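Side-chain contacts in 2-oxoglutarate carboxylase small subunit (Hydrogenobacter thermophilus, PDB 7KCT), which has the build of a biotin carboxylase, with an ATP-grasp domain, and binds ADP, bicarbonate and magnesium ions: residues D409-R412 with S413-T417; L429-N432 with I433-K437; D436-R440 with D441-T445. One frame throughout, in Å; residues are numbered along the deposited sequence.

All three contacts lie in the biotin carboxylase C-terminal region, on helices 404-417, 427-435 and 437-441, the last two consecutive, and on the loop after them. Contact 1 belongs to helix 404-417 and is mostly buried, in part by a second subunit; contacts 2 and 3 are only partly buried and no other chain touches them. Contact 1 combines an apolar face with charged groups bridged by water, contact 2 is largely aliphatic, and contact 3 is a capped, glycine-ended turn with a salt bridge on its exposed side and two phenylalanines on its buried side. Contacts 2 and 3 share Asp436 and Lys437, while Asp409 of contact 1 forms a salt bridge with Arg440 of contact 3.

Contact 1. Residues D409-R412 with S413-T417; sequences DRMR and SALET
Arg412 and Glu416, one helical turn apart, leave the helix in the same direction, yet their charged ends do not pair directly. NE of Arg412 stays 4.2 Å from OE2 of Glu416, and the guanidinium and carboxylate planes are turned 52° from each other. OE2 of Glu416 lies instead against the aliphatic part of the arginine, 3.6 Å from CG of Arg412. Water 1 closes the gap: sitting in the guanidinium plane at its edge, it accepts from NE of Arg412 at 2.6 Å and donates to OE1 of Glu416 at 2.7 Å. It is also hydrogen-bonded to OG of Ser413, 2.9 Å away.

The shape of Arg412 explains its other partner. CG is placed opposite the backbone N (chi1 -175°), and a bend at chi3 (59°) turns the guanidinium back along the helix, where NH1 forms a salt bridge with OD1 of Asp409 at 2.9 Å. The carbonyl oxygen of Asp409 lies over the centre of one guanidinium face. OD1 of Asp409 serves Arg440 as well.

On the buried side, CG of Met411 rests 3.8 Å from CD1 of Leu415, and both side chains touch Leu397 of strand 393-401. Across the subunit interface, Lys31 of the second subunit pairs with Glu416 OE1 and takes a hydrogen bond from Arg412 NH2 on its carbonyl oxygen. OE1 thus faces both a lysine and a water, which would probably favour the charged carboxylate, while the guanidinium has one charged partner among these, Asp409, and neutral acceptors in the water and that lysine's carbonyl.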
loop_
_atom_site.group_PDB
_atom_site.type_symbol
_atom_site.label_atom_id
_atom_site.label_comp_id
_atom_site.label_asym_id
_atom_site.label_seq_id
_atom_site.Cartn_x
_atom_site.Cartn_y
_atom_site.Cartn_z
ATOM N N ASP A 409 0.712 -3.746 15.614
ATOM C CA ASP A 409 -0.263 -2.673 15.830
ATOM C C ASP A 409 -0.833 -2.192 14.501
ATOM O O ASP A 409 -2.054 -2.022 14.353
ATOM C CB ASP A 409 0.389 -1.492 16.563
ATOM C CG ASP A 409 0.897 -1.834 17.976
ATOM O OD1 ASP A 409 0.345 -2.725 18.659
ATOM O OD2 ASP A 409 1.840 -1.164 18.426
ATOM N N ARG A 410 0.030 -2.082 13.489
ATOM C CA ARG A 410 -0.421 -1.637 12.180
ATOM C C ARG A 410 -1.368 -2.652 11.555
ATOM O O ARG A 410 -2.360 -2.272 10.928
ATOM C CB ARG A 410 0.790 -1.396 11.273
ATOM C CG ARG A 410 0.448 -1.037 9.835
ATOM C CD ARG A 410 1.698 -0.360 9.232
ATOM N NE ARG A 410 1.809 0.971 9.817
ATOM C CZ ARG A 410 2.922 1.683 9.935
ATOM N NH1 ARG A 410 4.092 1.188 9.558
ATOM N NH2 ARG A 410 2.859 2.886 10.475
ATOM N N MET A 411 -1.092 -3.953 11.719
ATOM C CA MET A 411 -1.978 -4.978 11.166
ATOM C C MET A 411 -3.311 -5.050 11.918
ATOM O O MET A 411 -4.376 -5.190 11.299
ATOM C CB MET A 411 -1.278 -6.351 11.194
ATOM C CG MET A 411 -2.162 -7.502 10.759
ATOM S SD MET A 411 -2.676 -7.488 9.006
ATOM C CE MET A 411 -1.172 -8.009 8.221
ATOM N N ARG A 412 -3.273 -5.066 13.248
ATOM C CA ARG A 412 -4.515 -4.986 14.019
ATOM C C ARG A 412 -5.404 -3.827 13.532
ATOM O O ARG A 412 -6.603 -3.986 13.338
ATOM C CB ARG A 412 -4.191 -4.789 15.491
ATOM C CG ARG A 412 -5.417 -4.809 16.450
ATOM C CD ARG A 412 -5.127 -4.171 17.825
ATOM N NE ARG A 412 -4.705 -2.753 17.739
ATOM C CZ ARG A 412 -3.495 -2.300 18.075
ATOM N NH1 ARG A 412 -2.567 -3.134 18.514
ATOM N NH2 ARG A 412 -3.197 -1.003 17.993
ATOM N N SER A 413 -4.822 -2.652 13.347
ATOM C CA SER A 413 -5.585 -1.463 12.972
ATOM C C SER A 413 -6.118 -1.534 11.547
ATOM O O SER A 413 -7.182 -0.982 11.252
ATOM C CB SER A 413 -4.720 -0.210 13.114
ATOM O OG SER A 413 -4.389 -0.009 14.457
ATOM N N ALA A 414 -5.335 -2.099 10.637
ATOM C CA ALA A 414 -5.803 -2.314 9.277
ATOM C C ALA A 414 -6.975 -3.289 9.272
ATOM O O ALA A 414 -8.029 -3.004 8.691
ATOM C CB ALA A 414 -4.655 -2.826 8.406
ATOM N N LEU A 415 -6.845 -4.391 10.008
ATOM C CA LEU A 415 -7.901 -5.404 10.061
ATOM C C LEU A 415 -9.201 -4.853 10.655
ATOM O O LEU A 415 -10.314 -5.197 10.212
ATOM C CB LEU A 415 -7.413 -6.574 10.908
ATOM C CG LEU A 415 -6.381 -7.551 10.375
ATOM C CD1 LEU A 415 -5.814 -8.400 11.503
ATOM C CD2 LEU A 415 -7.021 -8.422 9.286
ATOM N N GLU A 416 -9.083 -4.054 11.695
ATOM C CA GLU A 416 -10.265 -3.466 12.330
ATOM C C GLU A 416 -11.001 -2.531 11.390
ATOM O O GLU A 416 -12.182 -2.263 11.604
ATOM C CB GLU A 416 -9.828 -2.751 13.598
ATOM C CG GLU A 416 -9.617 -3.678 14.797
ATOM C CD GLU A 416 -8.850 -2.967 15.916
ATOM O OE1 GLU A 416 -8.309 -1.872 15.677
ATOM O OE2 GLU A 416 -8.719 -3.529 17.014
ATOM N N THR A 417 -10.357 -2.042 10.346
ATOM C CA THR A 417 -11.047 -1.152 9.413
ATOM C C THR A 417 -11.429 -1.815 8.091
ATOM O O THR A 417 -12.078 -1.180 7.264
ATOM C CB THR A 417 -10.202 0.094 9.142
ATOM O OG1 THR A 417 -9.040 -0.244 8.385
ATOM C CG2 THR A 417 -9.794 0.748 10.432
HETATM O O HOH W 1 -6.096 -0.773 16.674
#

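Contact 2. Residues L429-N432 with I433-K437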
loop_
_atom_site.group_PDB
_atom_site.type_symbol
_atom_site.label_atom_id
_atom_site.label_comp_id
_atom_site.label_asym_id
_atom_site.label_seq_id
_atom_site.Cartn_x
_atom_site.Cartn_y
_atom_site.Cartn_z
ATOM N N LEU A 429 -11.177 -13.287 13.797
ATOM C CA LEU A 429 -10.131 -14.131 14.390
ATOM C C LEU A 429 -8.770 -13.482 14.259
ATOM O O LEU A 429 -7.965 -13.510 15.189
ATOM C CB LEU A 429 -10.136 -15.510 13.727
ATOM C CG LEU A 429 -8.952 -16.421 14.023
ATOM C CD1 LEU A 429 -9.212 -17.127 15.356
ATOM C CD2 LEU A 429 -8.757 -17.404 12.902
ATOM N N LEU A 430 -8.462 -12.929 13.081
ATOM C CA LEU A 430 -7.147 -12.340 12.893
ATOM C C LEU A 430 -6.922 -11.159 13.827
ATOM O O LEU A 430 -5.791 -10.934 14.309
ATOM C CB LEU A 430 -6.982 -11.935 11.429
ATOM C CG LEU A 430 -7.032 -13.113 10.442
ATOM C CD1 LEU A 430 -7.219 -12.617 9.028
ATOM C CD2 LEU A 430 -5.751 -13.969 10.551
ATOM N N ILE A 431 -7.968 -10.373 14.077
ATOM C CA ILE A 431 -7.833 -9.251 15.007
ATOM C C ILE A 431 -7.412 -9.759 16.380
ATOM O O ILE A 431 -6.543 -9.173 17.050
ATOM C CB ILE A 431 -9.154 -8.456 15.073
ATOM C CG1 ILE A 431 -9.397 -7.693 13.762
ATOM C CG2 ILE A 431 -9.152 -7.508 16.248
ATOM C CD1 ILE A 431 -10.838 -7.186 13.586
ATOM N N ASN A 432 -8.025 -10.860 16.821
ATOM C CA ASN A 432 -7.724 -11.384 18.158
ATOM C C ASN A 432 -6.298 -11.918 18.245
ATOM O O ASN A 432 -5.670 -11.848 19.301
ATOM C CB ASN A 432 -8.727 -12.481 18.539
ATOM C CG ASN A 432 -10.075 -11.928 18.993
ATOM O OD1 ASN A 432 -10.186 -10.776 19.355
ATOM N ND2 ASN A 432 -11.089 -12.757 18.976
ATOM N N ILE A 433 -5.793 -12.528 17.168
ATOM C CA ILE A 433 -4.393 -12.946 17.147
ATOM C C ILE A 433 -3.476 -11.747 17.347
ATOM O O ILE A 433 -2.546 -11.776 18.170
ATOM C CB ILE A 433 -4.093 -13.703 15.838
ATOM C CG1 ILE A 433 -4.985 -14.950 15.730
ATOM C CG2 ILE A 433 -2.634 -14.051 15.771
ATOM C CD1 ILE A 433 -4.844 -15.754 14.428
ATOM N N MET A 434 -3.748 -10.653 16.632
ATOM C CA MET A 434 -2.911 -9.474 16.767
ATOM C C MET A 434 -2.974 -8.895 18.182
ATOM O O MET A 434 -2.010 -8.284 18.642
ATOM C CB MET A 434 -3.331 -8.400 15.759
ATOM C CG MET A 434 -3.184 -8.792 14.280
ATOM S SD MET A 434 -1.490 -9.339 13.897
ATOM C CE MET A 434 -1.744 -10.922 13.119
ATOM N N LYS A 435 -4.083 -9.093 18.895
ATOM C CA LYS A 435 -4.191 -8.631 20.280
ATOM C C LYS A 435 -3.643 -9.629 21.305
ATOM O O LYS A 435 -3.596 -9.328 22.505
ATOM C CB LYS A 435 -5.663 -8.349 20.601
ATOM C CG LYS A 435 -6.278 -7.172 19.895
ATOM C CD LYS A 435 -7.797 -7.227 20.161
ATOM C CE LYS A 435 -8.476 -5.961 19.726
ATOM N NZ LYS A 435 -9.954 -6.080 19.851
ATOM N N ASP A 436 -3.317 -10.838 20.883
ATOM C CA ASP A 436 -2.944 -11.872 21.833
ATOM C C ASP A 436 -1.524 -11.651 22.360
ATOM O O ASP A 436 -0.602 -11.416 21.585
ATOM C CB ASP A 436 -3.057 -13.230 21.171
ATOM C CG ASP A 436 -2.468 -14.348 22.031
ATOM O OD1 ASP A 436 -2.990 -14.562 23.132
ATOM O OD2 ASP A 436 -1.501 -15.017 21.588
ATOM N N LYS A 437 -1.341 -11.775 23.685
ATOM C CA LYS A 437 -0.026 -11.506 24.267
ATOM C C LYS A 437 1.033 -12.453 23.720
ATOM O O LYS A 437 2.160 -12.039 23.479
ATOM C CB LYS A 437 -0.024 -11.641 25.785
ATOM C CG LYS A 437 1.221 -11.146 26.547
ATOM C CD LYS A 437 1.116 -11.593 28.025
ATOM C CE LYS A 437 2.086 -10.684 28.884
ATOM N NZ LYS A 437 3.356 -10.344 28.267
#
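Ile433 reaches back one turn to Leu429, its CD1 lying 4.2 Å from CG of Leu429 and, more loosely, 4.4 Å from CD2 of Leu430. CG1 of Ile433 stands beside its own backbone N (chi1 -60°), which lays it along the preceding turn, 3.4 Å from O of Leu429. A second pair sits elsewhere round the helix. The Lys435 chain follows Ile431 along its length, and CG2 of Ile431 meets CE of Lys435 at 3.9 Å. Because the lysine chain is extended beyond CG, its methylene groups run past the isoleucine, while its CG packs on the Ile431 carbonyl oxygen.

The backbone bonding changes toward the end of the helix. Up to Met434 the helical bonds are regular. Lys435 N then donates to O of Ile431 at 3.1 Å, with an angle of 140° at the hydrogen, and has a second, weak bond to O of Asn432 at 3.2 Å. Asp436 N bonds to O of Ile433 at 3.0 Å, a three-residue step that brings helix 427-435 to its end, and Asp436 goes on to cap the next helix.

Further out, ND2 of Asn432 donates to the carbonyl oxygens of Val455 and Asp457, tying the helix to the C-terminal tail. Leu430 packs on Leu246 and Val247 of strand 244-250 and on Cys345 and Ile347 of strand 341-351, whereas Lys435 is exposed. The result is an amphipathic helix laid with its apolar side on an antiparallel sheet and alongside helix 404-417, within the biotin carboxylase C-terminal region.

Contact 3. Residues D436-R440 with D441-T445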
loop_
_atom_site.group_PDB
_atom_site.type_symbol
_atom_site.label_atom_id
_atom_site.label_comp_id
_atom_site.label_asym_id
_atom_site.label_seq_id
_atom_site.Cartn_x
_atom_site.Cartn_y
_atom_site.Cartn_z
ATOM N N ASP A 436 -3.317 -10.838 20.883
ATOM C CA ASP A 436 -2.944 -11.872 21.833
ATOM C C ASP A 436 -1.524 -11.651 22.360
ATOM O O ASP A 436 -0.602 -11.416 21.585
ATOM C CB ASP A 436 -3.057 -13.230 21.171
ATOM C CG ASP A 436 -2.468 -14.348 22.031
ATOM O OD1 ASP A 436 -2.990 -14.562 23.132
ATOM O OD2 ASP A 436 -1.501 -15.017 21.588
ATOM N N LYS A 437 -1.341 -11.775 23.685
ATOM C CA LYS A 437 -0.026 -11.506 24.267
ATOM C C LYS A 437 1.033 -12.453 23.720
ATOM O O LYS A 437 2.160 -12.039 23.479
ATOM C CB LYS A 437 -0.024 -11.641 25.785
ATOM C CG LYS A 437 1.221 -11.146 26.547
ATOM C CD LYS A 437 1.116 -11.593 28.025
ATOM C CE LYS A 437 2.086 -10.684 28.884
ATOM N NZ LYS A 437 3.356 -10.344 28.267
ATOM N N ASP A 438 0.733 -13.752 23.603
ATOM C CA ASP A 438 1.738 -14.672 23.082
ATOM C C ASP A 438 2.169 -14.257 21.676
ATOM O O ASP A 438 3.364 -14.134 21.391
ATOM C CB ASP A 438 1.175 -16.081 23.100
ATOM C CG ASP A 438 1.243 -16.732 24.491
ATOM O OD1 ASP A 438 1.842 -16.149 25.425
ATOM O OD2 ASP A 438 0.683 -17.836 24.653
ATOM N N PHE A 439 1.217 -14.006 20.775
ATOM C CA PHE A 439 1.641 -13.621 19.430
ATOM C C PHE A 439 2.506 -12.373 19.465
ATOM O O PHE A 439 3.587 -12.336 18.861
ATOM C CB PHE A 439 0.436 -13.423 18.512
ATOM C CG PHE A 439 0.819 -13.030 17.124
ATOM C CD1 PHE A 439 1.181 -13.979 16.197
ATOM C CD2 PHE A 439 0.838 -11.709 16.746
ATOM C CE1 PHE A 439 1.571 -13.600 14.892
ATOM C CE2 PHE A 439 1.194 -11.324 15.435
ATOM C CZ PHE A 439 1.578 -12.261 14.525
ATOM N N ARG A 440 2.086 -11.366 20.220
ATOM C CA ARG A 440 2.853 -10.129 20.320
ATOM C C ARG A 440 4.263 -10.368 20.847
ATOM O O ARG A 440 5.170 -9.586 20.537
ATOM C CB ARG A 440 2.131 -9.120 21.212
ATOM C CG ARG A 440 0.924 -8.410 20.611
ATOM C CD ARG A 440 0.465 -7.284 21.564
ATOM N NE ARG A 440 1.514 -6.295 21.879
ATOM C CZ ARG A 440 1.716 -5.185 21.174
ATOM N NH1 ARG A 440 0.953 -4.940 20.119
ATOM N NH2 ARG A 440 2.672 -4.326 21.506
ATOM N N ASP A 441 4.476 -11.422 21.650
ATOM C CA ASP A 441 5.803 -11.677 22.196
ATOM C C ASP A 441 6.630 -12.621 21.329
ATOM O O ASP A 441 7.765 -12.932 21.698
ATOM C CB ASP A 441 5.692 -12.239 23.618
ATOM C CG ASP A 441 5.210 -11.191 24.627
ATOM O OD1 ASP A 441 5.487 -9.982 24.422
ATOM O OD2 ASP A 441 4.555 -11.573 25.625
ATOM N N GLY A 442 6.110 -13.066 20.177
ATOM C CA GLY A 442 6.840 -13.981 19.321
ATOM C C GLY A 442 6.635 -15.449 19.569
ATOM O O GLY A 442 7.214 -16.264 18.823
ATOM N N LYS A 443 5.831 -15.804 20.583
ATOM C CA LYS A 443 5.687 -17.176 21.043
ATOM C C LYS A 443 4.511 -17.846 20.329
ATOM O O LYS A 443 3.382 -17.901 20.824
ATOM C CB LYS A 443 5.568 -17.175 22.565
ATOM C CG LYS A 443 6.614 -16.238 23.262
ATOM C CD LYS A 443 6.282 -16.059 24.771
ATOM C CE LYS A 443 7.543 -15.587 25.599
ATOM N NZ LYS A 443 8.342 -14.446 24.970
ATOM N N PHE A 444 4.785 -18.363 19.128
ATOM C CA PHE A 444 3.801 -19.156 18.416
ATOM C C PHE A 444 4.469 -20.328 17.728
ATOM O O PHE A 444 5.576 -20.196 17.196
ATOM C CB PHE A 444 3.003 -18.310 17.381
ATOM C CG PHE A 444 3.839 -17.354 16.576
ATOM C CD1 PHE A 444 4.065 -16.073 17.038
ATOM C CD2 PHE A 444 4.413 -17.734 15.370
ATOM C CE1 PHE A 444 4.825 -15.172 16.312
ATOM C CE2 PHE A 444 5.182 -16.821 14.620
ATOM C CZ PHE A 444 5.398 -15.556 15.098
ATOM N N THR A 445 3.748 -21.445 17.694
ATOM C CA THR A 445 4.125 -22.654 16.985
ATOM C C THR A 445 2.986 -23.054 16.054
ATOM O O THR A 445 1.936 -22.406 16.000
ATOM C CB THR A 445 4.428 -23.817 17.952
ATOM O OG1 THR A 445 3.197 -24.379 18.413
ATOM C CG2 THR A 445 5.285 -23.388 19.109
#
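The carbonyl oxygen of Asp438 is gripped by two backbone donors, Asp441 N at 2.9 Å and Lys443 N at 3.1 Å, which reach it from opposite faces of its plane. With Gly442 N donating to O of Phe439 at 2.9 Å, the bond from Lys443 completes a Schellman motif. Gly442 takes a positive phi (90°), a conformation that glycine adopts readily. The other end of this short helix is capped as well: Asp436 OD2 accepts from Phe439 N at 3.0 Å, approached from above its carboxylate plane, and also bonds to Tyr448 OH.

On the exposed side Lys437 reaches out extended and bends only at chi4 (-38°), which brings NZ of Lys437 within 3.2 Å of OD2 of Asp441. This salt bridge uses the syn lone pair of OD2.

On the buried side, the ring of Phe439 puts its CE1 over one face of Phe444. The two rings are tilted only 26° but strongly offset, their centroids 5.1 Å apart; the closest carbons are CD1 of Phe439 and CD1 of Phe444, at 3.7 Å.

Lys215, at the start of strand 215-223, makes a cation-pi contact with the Phe444 ring, and the ring of Phe439 meets Trp404 at the start of helix 404-417. Phe439 also rests on Val408 of that helix and on Ile433 and Met434 of helix 427-435, so the short helix 437-441 is wedged against both of its larger neighbours before the chain turns off toward helix 448-451.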